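Local coordinates for protein endo-1,4-beta-mannanase (Eisenia fetida, PDB 5Y6T) that probably hydrolyses internal beta-1,4-mannosidic linkages in mannan polysaccharides, as an endo-acting enzyme of glycoside hydrolase family 5 associated with cold adaptation, at residues V87-D90 with T94-S97; I115-G120 with Q139-Q144; P148-L153 with A213-A218. One frame throughout, in Å; residues are numbered along the deposited sequence.

Contact 1 of 3, residues V87-D90 with T94-S97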
# COMPACT_ATOMS: atom_id res chain seq x y z
N VAL A 87 -22.92 0.17 -6.34
CA VAL A 87 -23.56 -0.80 -7.22
C VAL A 87 -22.58 -1.64 -8.00
O VAL A 87 -22.97 -2.67 -8.55
CB VAL A 87 -24.60 -0.17 -8.19
CG1 VAL A 87 -25.75 0.41 -7.41
CG2 VAL A 87 -23.94 0.84 -9.16
N GLY A 88 -21.30 -1.29 -7.93
CA GLY A 88 -20.28 -2.06 -8.63
C GLY A 88 -18.96 -1.38 -8.56
O GLY A 88 -18.85 -0.29 -7.99
N THR A 89 -17.94 -2.04 -9.11
CA THR A 89 -16.59 -1.45 -9.11
C THR A 89 -16.51 -0.21 -9.98
O THR A 89 -15.62 0.62 -9.81
CB THR A 89 -15.57 -2.48 -9.66
OG1 THR A 89 -15.98 -3.04 -10.97
CG2 THR A 89 -15.43 -3.62 -8.74
N ASP A 90 -17.31 -0.22 -11.05
CA ASP A 90 -17.29 0.84 -12.04
C ASP A 90 -18.53 0.72 -12.90
O ASP A 90 -19.15 -0.34 -12.90
CB ASP A 90 -16.04 0.82 -12.91
CG ASP A 90 -15.93 -0.45 -13.73
OD1 ASP A 90 -15.70 -1.51 -13.11
OD2 ASP A 90 -16.05 -0.39 -15.04
N THR A 94 -15.78 -3.02 -15.93
CA THR A 94 -14.47 -3.49 -16.47
C THR A 94 -13.30 -3.62 -15.48
O THR A 94 -12.27 -4.20 -15.82
CB THR A 94 -13.98 -2.69 -17.66
OG1 THR A 94 -13.43 -1.43 -17.27
CG2 THR A 94 -15.14 -2.53 -18.72
N MET A 95 -13.47 -3.09 -14.29
CA MET A 95 -12.34 -3.03 -13.38
C MET A 95 -11.69 -4.38 -13.19
O MET A 95 -10.49 -4.52 -13.20
CB MET A 95 -12.72 -2.40 -12.05
CG MET A 95 -11.50 -2.22 -11.14
SD MET A 95 -11.92 -1.40 -9.63
CE MET A 95 -12.17 0.28 -10.30
N THR A 96 -12.48 -5.38 -12.85
CA THR A 96 -11.90 -6.69 -12.61
C THR A 96 -11.12 -7.27 -13.77
O THR A 96 -9.99 -7.72 -13.59
CB THR A 96 -12.99 -7.68 -12.13
OG1 THR A 96 -13.67 -7.13 -11.00
CG2 THR A 96 -12.40 -8.96 -11.77
N SER A 97 -11.71 -7.23 -14.97
CA SER A 97 -11.03 -7.68 -16.15
C SER A 97 -9.82 -6.82 -16.48
O SER A 97 -8.81 -7.32 -16.99
CB SER A 97 -12.02 -7.81 -17.36
OG SER A 97 -12.71 -6.66 -17.67
O HOH W 1 -15.41 -5.31 -12.10
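D90 reaches across a short loop and grips the backbone of T94 and M95 with its carboxylate. The contact lies on the outer helical layer of the beta/alpha barrel expected of family 5. Here the chain leaves the small hairpin strand 86-88 and turns into helix 95-108.

T94 N donates a hydrogen bond to D90 OD2 at 2.8 Å, meeting the syn lone pair. M95 N donates to D90 OD1 at 3.0 Å. This donor lies above the carboxylate plane, 43° out of it. CG of D90 sits between its own backbone N and carbonyl carbon (chi1 63°), and this turns the carboxylate onto the two amides. T89 OG1 also donates to D90 OD1, at 2.6 Å. OD2 also accepts from N40 N and, weakly, from Q92 N. The carboxylate is therefore held through both oxygens. The N-H groups at the start of a helix would favour its negative charge.

One water extends the polar network. It donates to T89 OG1 and accepts from T96 N, which ties T89 to the first helical turn. The hydroxyl of T94 takes no such part. It bonds to D98 OD2 and G41 N.

M95 supplies the van der Waals contacts. Its CG is anti to the backbone N (chi1 -174°), and the chain runs past T89 before bending at chi3. M95 CB lies 3.5 Å from T89 OG1. M95 SD sits 3.8 Å from T89 CB. Beyond T89, the M95 side chain also packs on M149 of helix 135-152. T89 O is buried without a polar partner, and the methyl carbon M95 CE lies 3.5 Å from it.

Contact 2 of 3, residues I115-G120 with Q139-Q144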
# COMPACT_ATOMS: atom_id res chain seq x y z
N ILE A 115 -2.03 -3.70 -4.75
CA ILE A 115 -3.20 -2.89 -5.22
C ILE A 115 -3.79 -2.10 -4.08
O ILE A 115 -4.25 -2.68 -3.11
CB ILE A 115 -4.30 -3.76 -5.87
CG1 ILE A 115 -3.71 -4.69 -6.96
CG2 ILE A 115 -5.39 -2.89 -6.46
CD1 ILE A 115 -4.68 -5.74 -7.47
N VAL A 116 -3.78 -0.78 -4.24
CA VAL A 116 -4.27 0.16 -3.26
C VAL A 116 -5.65 0.66 -3.62
O VAL A 116 -5.81 1.35 -4.61
CB VAL A 116 -3.29 1.35 -3.06
CG1 VAL A 116 -3.78 2.16 -1.91
CG2 VAL A 116 -1.86 0.88 -2.78
N LEU A 117 -6.63 0.43 -2.76
CA LEU A 117 -8.01 0.84 -3.07
C LEU A 117 -8.27 2.35 -2.98
O LEU A 117 -8.67 2.96 -3.98
CB LEU A 117 -8.97 0.11 -2.16
CG LEU A 117 -9.01 -1.41 -2.21
CD1 LEU A 117 -10.00 -2.03 -1.20
CD2 LEU A 117 -9.44 -1.91 -3.58
N TRP A 118 -7.96 2.92 -1.82
CA TRP A 118 -8.35 4.25 -1.51
C TRP A 118 -7.15 5.12 -1.21
O TRP A 118 -6.12 4.62 -0.77
CB TRP A 118 -9.30 4.29 -0.33
CG TRP A 118 -10.52 3.47 -0.50
CD1 TRP A 118 -10.77 2.28 0.10
CD2 TRP A 118 -11.70 3.81 -1.21
NE1 TRP A 118 -12.01 1.85 -0.21
CE2 TRP A 118 -12.63 2.79 -0.98
CE3 TRP A 118 -12.11 4.92 -1.98
CZ2 TRP A 118 -13.88 2.77 -1.59
CZ3 TRP A 118 -13.33 4.92 -2.52
CH2 TRP A 118 -14.22 3.84 -2.34
N ASN A 119 -7.32 6.44 -1.39
CA ASN A 119 -6.30 7.43 -0.97
C ASN A 119 -6.71 8.30 0.17
O ASN A 119 -7.81 8.86 0.21
CB ASN A 119 -5.92 8.31 -2.19
CG ASN A 119 -4.64 9.12 -1.96
OD1 ASN A 119 -3.85 8.81 -1.09
ND2 ASN A 119 -4.48 10.20 -2.73
N GLY A 120 -5.86 8.29 1.18
CA GLY A 120 -5.91 9.09 2.35
C GLY A 120 -5.08 10.37 2.35
O GLY A 120 -5.09 11.11 3.31
N GLN A 139 -21.00 -1.37 3.57
CA GLN A 139 -21.27 -2.78 3.32
C GLN A 139 -21.65 -3.02 1.82
O GLN A 139 -21.39 -4.07 1.30
CB GLN A 139 -22.42 -3.29 4.20
CG GLN A 139 -22.54 -4.80 4.16
CD GLN A 139 -21.35 -5.53 4.74
OE1 GLN A 139 -20.66 -5.06 5.70
NE2 GLN A 139 -21.01 -6.66 4.11
N THR A 140 -22.29 -2.04 1.16
CA THR A 140 -22.56 -2.14 -0.26
C THR A 140 -21.29 -2.08 -1.12
O THR A 140 -21.11 -2.81 -2.09
CB THR A 140 -23.65 -1.13 -0.71
OG1 THR A 140 -23.16 0.24 -0.67
CG2 THR A 140 -24.94 -1.41 0.06
N TYR A 141 -20.36 -1.21 -0.75
CA TYR A 141 -19.00 -1.27 -1.32
C TYR A 141 -18.41 -2.66 -1.21
O TYR A 141 -17.91 -3.27 -2.20
CB TYR A 141 -18.02 -0.19 -0.75
CG TYR A 141 -16.66 -0.34 -1.40
CD1 TYR A 141 -16.48 -0.01 -2.72
CD2 TYR A 141 -15.55 -0.86 -0.69
CE1 TYR A 141 -15.27 -0.27 -3.34
CE2 TYR A 141 -14.38 -1.11 -1.29
CZ TYR A 141 -14.21 -0.78 -2.61
OH TYR A 141 -13.02 -1.05 -3.28
N ILE A 142 -18.45 -3.19 0.01
CA ILE A 142 -17.87 -4.50 0.24
C ILE A 142 -18.53 -5.61 -0.60
O ILE A 142 -17.85 -6.42 -1.23
CB ILE A 142 -17.95 -4.84 1.76
CG1 ILE A 142 -16.90 -4.00 2.51
CG2 ILE A 142 -17.67 -6.26 2.04
CD1 ILE A 142 -17.00 -3.98 4.03
N ASP A 143 -19.83 -5.59 -0.66
CA ASP A 143 -20.59 -6.73 -1.21
C ASP A 143 -20.70 -6.62 -2.70
O ASP A 143 -20.65 -7.65 -3.39
CB ASP A 143 -22.01 -6.71 -0.67
CG ASP A 143 -22.12 -7.19 0.77
OD1 ASP A 143 -21.17 -7.80 1.34
OD2 ASP A 143 -23.18 -6.85 1.31
N GLN A 144 -20.83 -5.39 -3.24
CA GLN A 144 -21.12 -5.16 -4.65
C GLN A 144 -19.87 -4.89 -5.49
O GLN A 144 -19.86 -5.06 -6.70
CB GLN A 144 -22.09 -3.99 -4.90
CG GLN A 144 -23.50 -4.09 -4.32
CD GLN A 144 -24.03 -5.48 -4.14
OE1 GLN A 144 -24.02 -6.01 -3.06
NE2 GLN A 144 -24.54 -6.05 -5.21
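W118 points the edge of its six-membered ring at the face of Y141. The pair is an edge-to-face stack, with centroids 5.0 Å apart and planes inclined at 59°. One atom does most of the touching. W118 CZ2 stands over the centre of the tyrosine ring, 3.6 Å above its plane. It reaches all six ring carbons at similar range, the nearest being Y141 CZ at 3.7 Å. W118 NE1 is above the ring plane but beyond the rim, 3.9 Å from Y141 CE2.

L117 adds the second apolar contact. Its CD1 comes to the edge of the tyrosine ring, near the ring plane. Both methyls meet the phenolic oxygen from the same side, with L117 CD2 at 3.7 Å from Y141 OH. The two strand residues thus meet the tyrosine in different ways, one over a face and one at the rim.

Y141 has to span a wide gap, since the CA atoms of L117 and Y141 are 11.3 Å apart. With chi1 at -180° the ring swings directly away from the backbone N, and this carries it from the helix in toward the strand.

Residues from neighbouring elements fix both rings. Y141 OH is hydrogen-bonded to H71 NE2, and H71 also meets the W118 ring. W118 NE1 is hydrogen-bonded to Q211 OE1 on helix 201-218. Y128 stacks on W118, and F207 meets it at an angle. P78 touches both W118 and Y141.

Strand 112-119 pairs in parallel with 65-72 and 159-163. Helix 135-152 lies in the chain between 112-119 and 159-163. The contact thus joins a strand to the second of two helices in its crossover, in the beta-alpha-beta arrangement typical of the beta/alpha barrel of family 5.

Contact 3 of 3, residues P148-L153 with A213-A218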
# COMPACT_ATOMS: atom_id res chain seq x y z
N PRO A 148 -16.64 -9.29 -4.83
CA PRO A 148 -16.61 -9.94 -6.15
C PRO A 148 -15.28 -9.79 -6.92
O PRO A 148 -14.80 -10.78 -7.50
CB PRO A 148 -17.72 -9.23 -6.90
CG PRO A 148 -18.69 -8.87 -5.80
CD PRO A 148 -17.79 -8.36 -4.70
N MET A 149 -14.70 -8.58 -6.86
CA MET A 149 -13.40 -8.34 -7.46
C MET A 149 -12.28 -9.20 -6.85
O MET A 149 -11.49 -9.83 -7.54
CB MET A 149 -13.07 -6.84 -7.40
CG MET A 149 -11.71 -6.52 -7.90
SD MET A 149 -11.50 -4.75 -8.06
CE MET A 149 -11.85 -4.24 -6.41
N VAL A 150 -12.21 -9.19 -5.53
CA VAL A 150 -11.17 -9.88 -4.81
C VAL A 150 -11.28 -11.39 -5.13
O VAL A 150 -10.31 -12.04 -5.34
CB VAL A 150 -11.25 -9.57 -3.34
CG1 VAL A 150 -10.39 -10.56 -2.56
CG2 VAL A 150 -10.81 -8.13 -3.06
N SER A 151 -12.50 -11.90 -5.04
CA SER A 151 -12.73 -13.35 -5.31
C SER A 151 -12.30 -13.75 -6.73
O SER A 151 -11.66 -14.72 -6.99
CB SER A 151 -14.25 -13.65 -5.10
OG SER A 151 -14.49 -15.05 -5.40
N ALA A 152 -12.71 -12.95 -7.71
CA ALA A 152 -12.43 -13.27 -9.08
C ALA A 152 -10.92 -13.24 -9.30
O ALA A 152 -10.46 -13.95 -10.18
CB ALA A 152 -13.11 -12.25 -10.00
N LEU A 153 -10.20 -12.33 -8.63
CA LEU A 153 -8.75 -12.20 -8.82
C LEU A 153 -7.88 -13.11 -7.96
O LEU A 153 -6.63 -12.99 -7.92
CB LEU A 153 -8.31 -10.70 -8.68
CG LEU A 153 -8.98 -9.82 -9.70
CD1 LEU A 153 -8.56 -8.40 -9.34
CD2 LEU A 153 -8.55 -10.14 -11.11
N ALA A 213 -11.02 -7.53 6.45
CA ALA A 213 -11.69 -8.77 6.79
C ALA A 213 -12.38 -9.29 5.51
O ALA A 213 -12.31 -10.49 5.16
CB ALA A 213 -12.74 -8.51 7.86
N ALA A 214 -13.09 -8.37 4.80
CA ALA A 214 -13.83 -8.77 3.63
C ALA A 214 -12.89 -9.32 2.56
O ALA A 214 -13.22 -10.36 1.95
CB ALA A 214 -14.65 -7.62 3.03
N ILE A 215 -11.73 -8.66 2.31
CA ILE A 215 -10.73 -9.21 1.37
C ILE A 215 -10.30 -10.67 1.76
O ILE A 215 -10.21 -11.55 0.90
CB ILE A 215 -9.51 -8.25 1.28
CG1 ILE A 215 -9.94 -6.96 0.58
CG2 ILE A 215 -8.35 -8.96 0.66
CD1 ILE A 215 -8.91 -5.83 0.91
N LYS A 216 -10.09 -10.89 3.04
CA LYS A 216 -9.58 -12.18 3.50
C LYS A 216 -10.67 -13.26 3.47
O LYS A 216 -10.37 -14.43 3.34
CB LYS A 216 -8.95 -11.98 4.88
CG LYS A 216 -7.62 -11.26 4.70
CD LYS A 216 -6.83 -11.22 5.94
CE LYS A 216 -5.48 -10.72 5.64
NZ LYS A 216 -4.64 -10.86 6.85
N ARG A 217 -11.91 -12.90 3.65
CA ARG A 217 -13.01 -13.86 3.39
C ARG A 217 -13.10 -14.20 1.96
O ARG A 217 -13.35 -15.38 1.63
CB ARG A 217 -14.34 -13.31 3.91
CG ARG A 217 -14.38 -13.23 5.40
CD ARG A 217 -15.80 -13.12 5.96
NE ARG A 217 -15.67 -13.21 7.39
CZ ARG A 217 -15.44 -12.17 8.19
NH1 ARG A 217 -15.42 -10.97 7.70
NH2 ARG A 217 -15.25 -12.37 9.48
N ALA A 218 -12.93 -13.22 1.06
CA ALA A 218 -13.06 -13.45 -0.38
C ALA A 218 -11.87 -14.20 -0.92
O ALA A 218 -12.00 -14.94 -1.91
CB ALA A 218 -13.23 -12.13 -1.09
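Helix 148-152 and helix 213-218 run broadly side by side in the same direction, their axes approaching to 8.6 Å at a signed crossing angle of -38°, with S151 and A218 closest at the CA level. They are parts of helices 135-152 and 201-218 in the outer layer of a beta/alpha barrel. The first helix kinks at P148, because a proline nitrogen has no hydrogen to give to the preceding turn.

V150 carries most of the contact. It points at the second helix and lodges between I215 and A218, which are three residues apart and so lie about one turn from each other. The two valine methyls divide the work. A chi1 of 166° sends CG1 opposite the backbone N and to the alanine side, with V150 CG1 at 3.6 Å from A218 CB. The same methyl lies 3.6 Å from the backbone oxygen I215 O. CG2 meets the longer isoleucine branch, with V150 CG2 at 3.9 Å from I215 CG1. These two side chains cross at about a right angle.

The small A218 lets the backbones come close. The CA atoms of S151 and A218 are only 4.9 Å apart. No hydrogen bond joins 148-153 to 213-218.

Below this layer, V150 and I215 both rest on W162 of strand 159-163, so the helix pair is seated on the barrel wall. V147, one turn earlier in the first helix, also touches A218. At the outer margin the backbone of S151 closes on the end of the second helix, where S151 CA lies 3.8 Å from A218 O.

How the contacts relate
Helix 135-152 connects the three contacts. Contacts 2 and 3 lie on successive parts of it, with centres 11 Å apart. They meet where I142 CG2 lies 3.5 Å from A214 CB. Contact 1 packs on the same helix, its centre 13 Å from that of contact 3. There M95 SD and M149 SD are 3.7 Å apart. Contacts 1 and 2 have centres 11 Å apart and share H71 as a neighbour, touched by M95 and bonded by Y141. W162 lies under contacts 2 and 3. In family 5 the catalytic glutamates sit at the C-terminal ends of barrel strands. N119, ending strand 112-119, is probably close to that site, while W118 turns toward the helices.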